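Local coordinates for OmpT protein (Vibrio cholerae serotype O1, PDB 6EHE), which probably forms a water-filled, non-specific diffusion pore across the outer membrane, a sixteen-stranded beta-barrel porin through which ions and small solutes pass, at residues G9-E14 / G28-G33; A226-G231 / G244-M249; E14-E19 / Y95-T100. One frame throughout, in Å; residues are numbered along the deposited sequence.

Contact 1: G9-E14 / G28-G33; sequences GQLRTE and GSSRAG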
loop_
_atom_site.group_PDB
_atom_site.type_symbol
_atom_site.label_atom_id
_atom_site.label_comp_id
_atom_site.label_asym_id
_atom_site.label_seq_id
_atom_site.Cartn_x
_atom_site.Cartn_y
_atom_site.Cartn_z
ATOM N N GLY A 9 15.334 -11.667 -0.134
ATOM C CA GLY A 9 14.235 -12.232 0.608
ATOM C C GLY A 9 14.063 -11.518 1.920
ATOM O O GLY A 9 14.898 -10.710 2.338
ATOM N N GLN A 10 12.967 -11.859 2.578
ATOM C CA GLN A 10 12.680 -11.313 3.894
ATOM C C GLN A 10 11.895 -12.351 4.669
ATOM O O GLN A 10 10.813 -12.761 4.232
ATOM C CB GLN A 10 11.901 -10.010 3.781
ATOM C CG GLN A 10 11.095 -9.664 5.001
ATOM C CD GLN A 10 10.281 -8.408 4.795
ATOM O OE1 GLN A 10 9.239 -8.213 5.431
ATOM N NE2 GLN A 10 10.744 -7.551 3.885
ATOM N N LEU A 11 12.459 -12.792 5.788
ATOM C CA LEU A 11 11.741 -13.625 6.737
ATOM C C LEU A 11 11.045 -12.724 7.749
ATOM O O LEU A 11 11.691 -11.944 8.455
ATOM C CB LEU A 11 12.688 -14.594 7.439
ATOM C CG LEU A 11 12.106 -15.924 7.914
ATOM C CD1 LEU A 11 13.239 -16.725 8.511
ATOM C CD2 LEU A 11 10.992 -15.758 8.940
ATOM N N ARG A 12 9.737 -12.846 7.830
ATOM C CA ARG A 12 8.941 -12.003 8.696
ATOM C C ARG A 12 8.201 -12.912 9.656
ATOM O O ARG A 12 7.623 -13.909 9.227
ATOM C CB ARG A 12 7.964 -11.164 7.865
ATOM C CG ARG A 12 7.192 -10.134 8.653
ATOM C CD ARG A 12 6.235 -9.348 7.761
ATOM N NE ARG A 12 6.946 -8.521 6.795
ATOM C CZ ARG A 12 6.347 -7.692 5.952
ATOM N NH1 ARG A 12 7.078 -6.985 5.116
ATOM N NH2 ARG A 12 5.024 -7.585 5.946
ATOM N N THR A 13 8.233 -12.592 10.948
ATOM C CA THR A 13 7.424 -13.343 11.902
ATOM C C THR A 13 6.775 -12.366 12.863
ATOM O O THR A 13 7.433 -11.458 13.383
ATOM C CB THR A 13 8.238 -14.402 12.671
ATOM O OG1 THR A 13 8.687 -15.404 11.748
ATOM C CG2 THR A 13 7.365 -15.102 13.754
ATOM N N GLU A 14 5.475 -12.546 13.071
ATOM C CA GLU A 14 4.686 -11.546 13.749
ATOM C C GLU A 14 3.695 -12.213 14.679
ATOM O O GLU A 14 3.164 -13.293 14.397
ATOM C CB GLU A 14 3.958 -10.628 12.744
ATOM C CG GLU A 14 4.920 -9.699 11.998
ATOM C CD GLU A 14 4.250 -8.752 11.017
ATOM O OE1 GLU A 14 3.157 -9.069 10.502
ATOM O OE2 GLU A 14 4.836 -7.674 10.775
ATOM N N GLY A 28 3.235 -14.911 7.326
ATOM C CA GLY A 28 2.700 -14.283 6.142
ATOM C C GLY A 28 3.487 -13.052 5.752
ATOM O O GLY A 28 4.078 -12.374 6.603
ATOM N N SER A 29 3.502 -12.773 4.456
ATOM C CA SER A 29 4.222 -11.673 3.833
ATOM C C SER A 29 5.729 -11.847 3.945
ATOM O O SER A 29 6.475 -10.916 3.632
ATOM C CB SER A 29 3.782 -10.308 4.381
ATOM O OG SER A 29 2.606 -9.842 3.709
ATOM N N SER A 30 6.198 -13.017 4.371
ATOM C CA SER A 30 7.555 -13.429 4.045
ATOM C C SER A 30 7.709 -13.537 2.531
ATOM O O SER A 30 6.802 -14.000 1.833
ATOM C CB SER A 30 7.878 -14.770 4.696
ATOM O OG SER A 30 8.238 -14.621 6.057
ATOM N N ARG A 31 8.876 -13.120 2.029
ATOM C CA ARG A 31 9.129 -12.953 0.597
ATOM C C ARG A 31 10.421 -13.667 0.234
ATOM O O ARG A 31 11.345 -13.724 1.042
ATOM C CB ARG A 31 9.303 -11.454 0.189
ATOM C CG ARG A 31 8.341 -10.479 0.781
ATOM C CD ARG A 31 8.952 -9.070 0.826
ATOM N NE ARG A 31 7.975 -7.971 0.876
ATOM C CZ ARG A 31 6.975 -7.846 1.753
ATOM N NH1 ARG A 31 6.161 -6.789 1.677
ATOM N NH2 ARG A 31 6.786 -8.752 2.709
ATOM N N ALA A 32 10.503 -14.158 -1.000
ATOM C CA ALA A 32 11.781 -14.540 -1.586
ATOM C C ALA A 32 11.726 -14.266 -3.081
ATOM O O ALA A 32 10.670 -14.403 -3.691
ATOM C CB ALA A 32 12.105 -16.008 -1.327
ATOM N N GLY A 33 12.857 -13.899 -3.678
ATOM C CA GLY A 33 12.786 -13.507 -5.074
ATOM C C GLY A 33 14.135 -13.384 -5.748
ATOM O O GLY A 33 15.195 -13.545 -5.132
#
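Gln10 and Arg31 run alongside each other on the inner wall of the barrel, the amide plane almost parallel to the guanidinium and Gln10 NE2 over one of its faces. Arg12 comes up to the same group, so that two guanidinium groups meet here, roughly 34° apart in plane. Arg31 NH2 approaches one face of the Arg12 guanidinium near its rim, but it also sits implausibly close to Ser29 O, and the exact place of this end of Arg31 is doubtful. Both groups are donors, so this is a meeting of like charges and not a bond. Gln10 OE1 may offset part of the positive charge: within the same strand it lies near the Arg12 guanidinium plane and accepts from both NE and NH1, through bent bonds, with Arg12 NE 2.7 Å from OE1. This side-on grip depends on a bend in the arginine, whose extended first half turns at chi3 (-66°) and carries the guanidinium back toward Gln10.

Beneath these side chains, Gln10 and Arg31 form an antiparallel hydrogen-bonded pair, with N to O distances of 2.9 Å (Gln10 N to Arg31 O) and 3.0 Å (Arg31 N to Gln10 O). Two residues on from Gln10, the regular pairing gives way to a side chain: Arg12 N donates to Ser30 OG at 2.9 Å, nearly straight at 170°, where strand 24-39 is interrupted. Arg63 and Arg316 extend the basic cluster, consistent with the positively charged wall of porin channels. The hairpin is flanked by strand 309-318, which pairs with strand 3-17 to close the barrel, and by strand 44-53, which pairs with strand 24-39.

Contact 2: A226-G231 / G244-M249; sequences AISVAG and GYEYVM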
loop_
_atom_site.group_PDB
_atom_site.type_symbol
_atom_site.label_atom_id
_atom_site.label_comp_id
_atom_site.label_asym_id
_atom_site.label_seq_id
_atom_site.Cartn_x
_atom_site.Cartn_y
_atom_site.Cartn_z
ATOM N N ALA A 226 -10.097 11.674 4.213
ATOM C CA ALA A 226 -9.222 11.011 5.153
ATOM C C ALA A 226 -8.019 11.886 5.391
ATOM O O ALA A 226 -7.451 12.450 4.451
ATOM C CB ALA A 226 -8.758 9.655 4.613
ATOM N N ILE A 227 -7.606 11.952 6.639
ATOM C CA ILE A 227 -6.366 12.608 7.002
ATOM C C ILE A 227 -5.550 11.653 7.855
ATOM O O ILE A 227 -6.094 10.940 8.709
ATOM C CB ILE A 227 -6.625 13.931 7.746
ATOM C CG1 ILE A 227 -5.301 14.580 8.163
ATOM C CG2 ILE A 227 -7.561 13.695 8.941
ATOM C CD1 ILE A 227 -5.469 15.918 8.834
ATOM N N SER A 228 -4.244 11.627 7.603
ATOM C CA SER A 228 -3.289 10.877 8.397
ATOM C C SER A 228 -2.201 11.844 8.838
ATOM O O SER A 228 -1.620 12.565 8.007
ATOM C CB SER A 228 -2.697 9.707 7.590
ATOM O OG SER A 228 -3.708 9.074 6.812
ATOM N N VAL A 229 -1.957 11.889 10.142
ATOM C CA VAL A 229 -0.869 12.678 10.707
ATOM C C VAL A 229 0.018 11.711 11.444
ATOM O O VAL A 229 -0.445 11.029 12.365
ATOM C CB VAL A 229 -1.355 13.773 11.663
ATOM C CG1 VAL A 229 -0.174 14.650 12.028
ATOM C CG2 VAL A 229 -2.489 14.578 11.059
ATOM N N ALA A 230 1.283 11.637 11.044
ATOM C CA ALA A 230 2.168 10.631 11.611
ATOM C C ALA A 230 3.561 11.213 11.812
ATOM O O ALA A 230 3.905 12.281 11.302
ATOM C CB ALA A 230 2.215 9.392 10.720
ATOM N N GLY A 231 4.372 10.492 12.557
ATOM C CA GLY A 231 5.685 11.004 12.865
ATOM C C GLY A 231 6.575 9.900 13.370
ATOM O O GLY A 231 6.099 8.863 13.848
ATOM N N GLY A 244 0.934 7.645 14.961
ATOM C CA GLY A 244 0.052 8.200 13.938
ATOM C C GLY A 244 -1.387 8.241 14.329
ATOM O O GLY A 244 -1.882 7.428 15.129
ATOM N N TYR A 245 -2.129 9.173 13.714
ATOM C CA TYR A 245 -3.540 9.439 13.935
ATOM C C TYR A 245 -4.185 9.457 12.572
ATOM O O TYR A 245 -3.714 10.154 11.666
ATOM C CB TYR A 245 -3.780 10.798 14.653
ATOM C CG TYR A 245 -5.236 11.093 15.074
ATOM C CD1 TYR A 245 -6.168 11.575 14.162
ATOM C CD2 TYR A 245 -5.665 10.903 16.395
ATOM C CE1 TYR A 245 -7.489 11.849 14.549
ATOM C CE2 TYR A 245 -6.990 11.181 16.788
ATOM C CZ TYR A 245 -7.890 11.643 15.855
ATOM O OH TYR A 245 -9.193 11.918 16.224
ATOM N N GLU A 246 -5.249 8.703 12.415
ATOM C CA GLU A 246 -5.861 8.545 11.115
ATOM C C GLU A 246 -7.363 8.691 11.284
ATOM O O GLU A 246 -7.959 8.015 12.128
ATOM C CB GLU A 246 -5.497 7.182 10.513
ATOM C CG GLU A 246 -3.995 6.966 10.392
ATOM C CD GLU A 246 -3.629 5.627 9.757
ATOM O OE1 GLU A 246 -2.466 5.492 9.339
ATOM O OE2 GLU A 246 -4.500 4.720 9.671
ATOM N N TYR A 247 -7.967 9.574 10.496
ATOM C CA TYR A 247 -9.397 9.825 10.566
ATOM C C TYR A 247 -9.935 9.719 9.160
ATOM O O TYR A 247 -9.396 10.355 8.250
ATOM C CB TYR A 247 -9.705 11.213 11.154
ATOM C CG TYR A 247 -11.180 11.523 11.225
ATOM C CD1 TYR A 247 -12.002 10.898 12.165
ATOM C CD2 TYR A 247 -11.756 12.454 10.367
ATOM C CE1 TYR A 247 -13.360 11.186 12.239
ATOM C CE2 TYR A 247 -13.106 12.742 10.431
ATOM C CZ TYR A 247 -13.906 12.103 11.370
ATOM O OH TYR A 247 -15.253 12.395 11.418
ATOM N N VAL A 248 -10.965 8.900 8.961
ATOM C CA VAL A 248 -11.635 8.890 7.672
ATOM C C VAL A 248 -13.133 8.971 7.889
ATOM O O VAL A 248 -13.676 8.342 8.801
ATOM C CB VAL A 248 -11.235 7.668 6.801
ATOM C CG1 VAL A 248 -10.236 6.828 7.481
ATOM C CG2 VAL A 248 -12.417 6.881 6.323
ATOM N N MET A 249 -13.795 9.787 7.075
ATOM C CA MET A 249 -15.244 9.883 7.108
ATOM C C MET A 249 -15.790 9.513 5.745
ATOM O O MET A 249 -15.248 9.918 4.711
ATOM C CB MET A 249 -15.736 11.264 7.553
ATOM C CG MET A 249 -15.242 12.455 6.780
ATOM S SD MET A 249 -15.800 14.010 7.566
ATOM C CE MET A 249 -15.032 15.239 6.501
#
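Tyr245 N donates to Val229 O at 2.8 Å, the shortest bond in this stretch of antiparallel beta hairpin from the porin barrel. Its mate, Val229 N to Tyr245 O, completes one hydrogen-bonded pair, and Ile227 with Tyr247 makes the next through two bonds of 2.9 Å, Ile227 N to Tyr247 O and Tyr247 N to Ile227 O. The strands run almost exactly antiparallel, at 179°. CA-H...O contacts fill in between, as from Glu246 CA to Ile227 O at 3.4 Å.

Alternation gives the wall two different faces. Ile227, Val229, Tyr245 and Tyr247 occupy the outer surface, where Tyr247 OH bonds to Asp259. Ala226, Ser228, Ala230, Glu246 and Val248 line the inner face under the loop folded into the barrel. The side chain of Glu246 lies beside Ser228, CG 4.1 Å from Ser228 CB, then continues extended to a carboxylate that reaches this loop: OE1 accepts from Gly99 N and OE2 bonds to Thr100 OG1. Both oxygens of the buried acid thus have partners, one of them a backbone amide.

At the non-hydrogen-bonded pair Ala230 and Gly244 the CA atoms are 4.0 Å apart. On the outer face, Ile227 holds CG1 anti to its N (chi1 178°), which leaves CG2 facing the neighbouring strand, 4.0 Å from Tyr247 CB.

Contact 3: E14-E19 / Y95-T100; sequences ELKFLE and YFFGGT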
loop_
_atom_site.group_PDB
_atom_site.type_symbol
_atom_site.label_atom_id
_atom_site.label_comp_id
_atom_site.label_asym_id
_atom_site.label_seq_id
_atom_site.Cartn_x
_atom_site.Cartn_y
_atom_site.Cartn_z
ATOM N N GLU A 14 5.475 -12.546 13.071
ATOM C CA GLU A 14 4.686 -11.546 13.749
ATOM C C GLU A 14 3.695 -12.213 14.679
ATOM O O GLU A 14 3.164 -13.293 14.397
ATOM C CB GLU A 14 3.958 -10.628 12.744
ATOM C CG GLU A 14 4.920 -9.699 11.998
ATOM C CD GLU A 14 4.250 -8.752 11.017
ATOM O OE1 GLU A 14 3.157 -9.069 10.502
ATOM O OE2 GLU A 14 4.836 -7.674 10.775
ATOM N N LEU A 15 3.459 -11.530 15.798
ATOM C CA LEU A 15 2.490 -11.908 16.813
ATOM C C LEU A 15 1.503 -10.762 16.940
ATOM O O LEU A 15 1.906 -9.618 17.180
ATOM C CB LEU A 15 3.185 -12.188 18.154
ATOM C CG LEU A 15 2.329 -12.370 19.409
ATOM C CD1 LEU A 15 1.587 -13.714 19.404
ATOM C CD2 LEU A 15 3.178 -12.205 20.698
ATOM N N LYS A 16 0.225 -11.065 16.777
ATOM C CA LYS A 16 -0.809 -10.047 16.730
ATOM C C LYS A 16 -1.907 -10.380 17.722
ATOM O O LYS A 16 -2.312 -11.541 17.853
ATOM C CB LYS A 16 -1.412 -9.925 15.324
ATOM C CG LYS A 16 -0.469 -9.358 14.261
ATOM C CD LYS A 16 -1.135 -8.194 13.486
ATOM C CE LYS A 16 -2.602 -8.477 13.157
ATOM N NZ LYS A 16 -3.293 -7.274 12.583
ATOM N N PHE A 17 -2.390 -9.341 18.393
ATOM C CA PHE A 17 -3.486 -9.388 19.350
ATOM C C PHE A 17 -4.502 -8.369 18.875
ATOM O O PHE A 17 -4.310 -7.170 19.098
ATOM C CB PHE A 17 -3.031 -9.008 20.748
ATOM C CG PHE A 17 -2.049 -9.953 21.369
ATOM C CD1 PHE A 17 -0.690 -9.722 21.269
ATOM C CD2 PHE A 17 -2.488 -11.040 22.117
ATOM C CE1 PHE A 17 0.216 -10.584 21.863
ATOM C CE2 PHE A 17 -1.586 -11.897 22.712
ATOM C CZ PHE A 17 -0.234 -11.672 22.587
ATOM N N LEU A 18 -5.566 -8.830 18.233
ATOM C CA LEU A 18 -6.690 -7.977 17.876
ATOM C C LEU A 18 -7.771 -8.112 18.943
ATOM O O LEU A 18 -8.140 -9.229 19.315
ATOM C CB LEU A 18 -7.231 -8.351 16.498
ATOM C CG LEU A 18 -6.172 -8.386 15.381
ATOM C CD1 LEU A 18 -6.823 -8.558 14.010
ATOM C CD2 LEU A 18 -5.269 -7.153 15.390
ATOM N N GLU A 19 -8.252 -6.968 19.444
ATOM C CA GLU A 19 -9.269 -6.908 20.498
ATOM C C GLU A 19 -10.446 -7.844 20.219
ATOM O O GLU A 19 -10.974 -7.883 19.102
ATOM C CB GLU A 19 -9.760 -5.458 20.630
ATOM C CG GLU A 19 -11.084 -5.276 21.353
ATOM C CD GLU A 19 -10.908 -4.992 22.834
ATOM O OE1 GLU A 19 -9.803 -4.538 23.219
ATOM O OE2 GLU A 19 -11.868 -5.234 23.612
ATOM N N TYR A 95 3.780 -0.468 11.323
ATOM C CA TYR A 95 4.068 -1.794 10.823
ATOM C C TYR A 95 2.835 -2.672 10.803
ATOM O O TYR A 95 2.788 -3.626 10.016
ATOM C CB TYR A 95 5.157 -2.466 11.692
ATOM C CG TYR A 95 6.593 -2.130 11.292
ATOM C CD1 TYR A 95 7.268 -2.893 10.342
ATOM C CD2 TYR A 95 7.274 -1.066 11.874
ATOM C CE1 TYR A 95 8.566 -2.603 9.977
ATOM C CE2 TYR A 95 8.578 -0.766 11.510
ATOM C CZ TYR A 95 9.213 -1.539 10.564
ATOM O OH TYR A 95 10.504 -1.239 10.187
ATOM N N PHE A 96 1.833 -2.361 11.634
ATOM C CA PHE A 96 0.717 -3.266 11.897
ATOM C C PHE A 96 -0.642 -2.667 11.573
ATOM O O PHE A 96 -1.404 -3.274 10.824
ATOM C CB PHE A 96 0.717 -3.692 13.365
ATOM C CG PHE A 96 1.675 -4.794 13.684
ATOM C CD1 PHE A 96 1.457 -6.074 13.223
ATOM C CD2 PHE A 96 2.782 -4.550 14.487
ATOM C CE1 PHE A 96 2.341 -7.104 13.530
ATOM C CE2 PHE A 96 3.675 -5.564 14.798
ATOM C CZ PHE A 96 3.453 -6.849 14.323
ATOM N N PHE A 97 -0.993 -1.523 12.156
ATOM C CA PHE A 97 -2.377 -1.086 12.196
ATOM C C PHE A 97 -2.679 0.200 11.445
ATOM O O PHE A 97 -3.860 0.559 11.349
ATOM C CB PHE A 97 -2.828 -0.907 13.652
ATOM C CG PHE A 97 -2.487 -2.074 14.540
ATOM C CD1 PHE A 97 -3.097 -3.299 14.357
ATOM C CD2 PHE A 97 -1.561 -1.941 15.559
ATOM C CE1 PHE A 97 -2.800 -4.363 15.161
ATOM C CE2 PHE A 97 -1.254 -3.014 16.379
ATOM C CZ PHE A 97 -1.875 -4.224 16.179
ATOM N N GLY A 98 -1.676 0.910 10.923
ATOM C CA GLY A 98 -1.902 2.176 10.265
ATOM C C GLY A 98 -2.265 1.998 8.812
ATOM O O GLY A 98 -2.467 0.887 8.315
ATOM N N GLY A 99 -2.328 3.124 8.112
ATOM C CA GLY A 99 -2.652 3.100 6.707
ATOM C C GLY A 99 -4.132 3.140 6.384
ATOM O O GLY A 99 -4.495 2.997 5.213
ATOM N N THR A 100 -5.003 3.344 7.374
ATOM C CA THR A 100 -6.430 3.398 7.062
ATOM C C THR A 100 -6.810 4.656 6.305
ATOM O O THR A 100 -7.871 4.682 5.664
ATOM C CB THR A 100 -7.254 3.287 8.349
ATOM O OG1 THR A 100 -6.998 4.431 9.167
ATOM C CG2 THR A 100 -6.821 2.056 9.138
HETATM O O HOH W 1 1.573 -6.414 9.882
#
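The backbones keep well apart, with Lys16 CA 8.5 Å from Phe96 CA, and no direct hydrogen bond links the end of strand 3-17 to the irregular loop 95-100; side chains and a water span the gap. Phe96 has the largest share of the buried surface. Glu14 and Phe96 approach from opposite directions, the acid meeting the ring obliquely: its extended chain brings CD to 3.6 Å from Phe96 CE1, the carboxylate plane inclined by 38° to the ring. Lys16 slides past the same ring in the reverse direction, laying CD 3.4 Å from Phe96 CD1. Bends at chi2 (-129°) and chi3 (-41°) fold the lysine toward the loop, so that its methylenes meet Phe96 while NZ reaches Phe97, obliquely and 3.9 Å from CE1.

Phe97 makes the second aromatic contact. Leu18 meets it at the ring edge, near the ring plane, with CD2 3.7 Å from Phe97 CE1, and CB of the preceding Phe96 sits over the centre of one face. The aromatic pair therefore packs within the loop as well as against the wall.

The polar link is indirect: one water donates to Glu14 OE1 at 3.2 Å and to Tyr95 O at 3.0 Å. The second oxygen of the acid, OE2, bonds to Tyr278 OH on strand 275-286, one strand beyond 309-318, so both carboxylate oxygens have a partner. The Glu280 carboxylate accepts from the backbone amides of Tyr95, Phe96 and Phe97. A segment between the fifth and sixth strands that folds inward and packs against the inner wall corresponds to loop L3, the element that narrows the channel in general porins.

Overall arrangement
All three contacts belong to one closed antiparallel barrel. Contacts 1 and 2 each join the two strands of a hairpin, one near the N-terminus and the other late in the chain; their centres are 28 Å apart and they do not touch. Contact 3 lies between them, with its centre 16 Å from either one. It shares Glu14 and strand 3-17 with contact 1, and its loop reaches contact 2 through residues 98-100. Along the chain, contacts 1 and 3 alternate their segments, and both close before contact 2 opens. The inward-folded loop thus spans the lumen between distant parts of the wall, consistent with a constricted pore.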